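Local coordinates for protein pid-3 (Caenorhabditis elegans, PDB 7OCX) that probably acts in piRNA (21U RNA) biogenesis as a subunit of the PETISCO complex, its RNA recognition motif domain assembling with that of TOFU-6, at residues 14-19 with 48-53. Residues are numbered along the deposited sequence; the frame is centred on the assembly and turned at random.
Sequences MLKISG and SAVVAL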
loop_
_atom_site.group_PDB
_atom_site.type_symbol
_atom_site.label_atom_id
_atom_site.label_comp_id
_atom_site.label_asym_id
_atom_site.label_seq_id
_atom_site.Cartn_x
_atom_site.Cartn_y
_atom_site.Cartn_z
ATOM N N MET B 14 -1.545 -1.204 18.807
ATOM C CA MET B 14 -1.371 0.130 18.254
ATOM C C MET B 14 0.078 0.471 18.017
ATOM O O MET B 14 0.987 0.015 18.724
ATOM C CB MET B 14 -2.037 1.163 19.178
ATOM C CG MET B 14 -3.537 1.133 18.955
ATOM S SD MET B 14 -4.515 1.542 20.395
ATOM C CE MET B 14 -3.432 2.632 21.294
ATOM N N LEU B 15 0.284 1.266 16.982
ATOM C CA LEU B 15 1.602 1.790 16.701
ATOM C C LEU B 15 1.490 3.266 16.369
ATOM O O LEU B 15 0.409 3.783 16.065
ATOM C CB LEU B 15 2.275 1.012 15.576
ATOM C CG LEU B 15 1.659 1.003 14.171
ATOM C CD1 LEU B 15 1.865 2.321 13.497
ATOM C CD2 LEU B 15 2.361 -0.111 13.435
ATOM N N LYS B 16 2.623 3.938 16.501
ATOM C CA LYS B 16 2.830 5.315 16.089
ATOM C C LYS B 16 3.640 5.306 14.810
ATOM O O LYS B 16 4.618 4.564 14.702
ATOM C CB LYS B 16 3.602 6.127 17.138
ATOM C CG LYS B 16 2.914 6.345 18.465
ATOM C CD LYS B 16 3.559 7.524 19.217
ATOM C CE LYS B 16 3.419 7.389 20.739
ATOM N NZ LYS B 16 4.610 7.879 21.508
ATOM N N ILE B 17 3.238 6.116 13.840
ATOM C CA ILE B 17 3.980 6.266 12.593
ATOM C C ILE B 17 4.086 7.752 12.274
ATOM O O ILE B 17 3.123 8.504 12.463
ATOM C CB ILE B 17 3.314 5.477 11.445
ATOM C CG1 ILE B 17 4.099 5.661 10.141
ATOM C CG2 ILE B 17 1.840 5.870 11.281
ATOM C CD1 ILE B 17 3.785 4.596 9.120
ATOM N N SER B 18 5.264 8.187 11.823
ATOM C CA SER B 18 5.487 9.602 11.557
ATOM C C SER B 18 6.560 9.721 10.482
ATOM O O SER B 18 7.266 8.755 10.178
ATOM C CB SER B 18 5.893 10.363 12.822
ATOM O OG SER B 18 7.115 9.904 13.379
ATOM N N GLY B 19 6.626 10.904 9.857
ATOM C CA GLY B 19 7.663 11.209 8.898
ATOM C C GLY B 19 7.250 11.148 7.443
ATOM O O GLY B 19 8.037 11.583 6.592
ATOM N N SER B 48 2.018 12.544 11.175
ATOM C CA SER B 48 2.044 11.540 12.227
ATOM C C SER B 48 0.638 11.016 12.474
ATOM O O SER B 48 -0.357 11.741 12.327
ATOM C CB SER B 48 2.628 12.077 13.558
ATOM O OG SER B 48 1.841 13.106 14.129
ATOM N N ALA B 49 0.572 9.755 12.895
ATOM C CA ALA B 49 -0.707 9.155 13.230
ATOM C C ALA B 49 -0.495 8.033 14.232
ATOM O O ALA B 49 0.632 7.588 14.484
ATOM C CB ALA B 49 -1.414 8.626 11.981
ATOM N N VAL B 50 -1.596 7.602 14.837
ATOM C CA VAL B 50 -1.624 6.393 15.649
ATOM C C VAL B 50 -2.525 5.387 14.937
ATOM O O VAL B 50 -3.632 5.738 14.509
ATOM C CB VAL B 50 -2.110 6.675 17.082
ATOM C CG1 VAL B 50 -2.296 5.334 17.771
ATOM C CG2 VAL B 50 -1.134 7.569 17.866
ATOM N N VAL B 51 -2.056 4.151 14.790
ATOM C CA VAL B 51 -2.713 3.165 13.930
ATOM C C VAL B 51 -3.019 1.934 14.756
ATOM O O VAL B 51 -2.150 1.446 15.483
ATOM C CB VAL B 51 -1.833 2.784 12.722
ATOM C CG1 VAL B 51 -2.492 1.703 11.906
ATOM C CG2 VAL B 51 -1.507 4.018 11.937
ATOM N N ALA B 52 -4.234 1.418 14.631
ATOM C CA ALA B 52 -4.587 0.134 15.220
ATOM C C ALA B 52 -4.502 -0.922 14.124
ATOM O O ALA B 52 -5.193 -0.819 13.108
ATOM C CB ALA B 52 -5.979 0.174 15.847
ATOM N N LEU B 53 -3.604 -1.882 14.301
ATOM C CA LEU B 53 -3.482 -3.048 13.447
ATOM C C LEU B 53 -4.237 -4.199 14.090
ATOM O O LEU B 53 -4.752 -4.092 15.200
ATOM C CB LEU B 53 -2.017 -3.401 13.203
ATOM C CG LEU B 53 -1.058 -2.397 12.559
ATOM C CD1 LEU B 53 0.289 -3.045 12.410
ATOM C CD2 LEU B 53 -1.612 -1.967 11.206
#
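Leu15 lies alongside Val51, both pointing into the core, and fills the hollow that Val51 and Leu53 form on the helix-facing side of the sheet. Its two methyls part to do this: CD1 rests on Val51 CB at 3.8 Å, while CD2 reaches Leu53 CD1 at 3.7 Å. The fork is aimed there because CG sits between the backbone N and the carbonyl carbon (chi1 63°), folding the leucine across to its partner strand. Cut back to an alanine, this position would probably leave a gap beside Val51 and Leu53, taking from Leu53 CD1 its apolar contact with 14-19 and leaving Val51 to rest on Ile17. One step along, Ile17 turns its short branch to the same strand, CG2 meeting Val51 CG2 at 3.9 Å and also touching the CB of the small Ala49, whereas its longer CG1 arm, anti to the backbone N, leads down into the core, away from strand 48-53. On the opposite face, Met14 CG settles over Ala52, 4.1 Å from its CB, and the serines Ser18 and Ser48 close up CB to CB at 3.8 Å.

Between the two faces, the backbones join at two antiparallel hydrogen-bonded pairs, Leu15 with Val51 and Ile17 with Ala49; Val51 N to Leu15 O measures 2.8 Å. The strands are the first and third of the βαββαβ fold of an RNA recognition motif, central in its sheet. Strand 75-81 flanks 14-18, where Leu77 and Val79 receive Ile17; strand 38-45 flanks 48-53, where Thr44 OG1 and Ser48 OG share a hydrogen bond. Helix 56-66 packs below, with Ala62 against both Leu15 and Leu53.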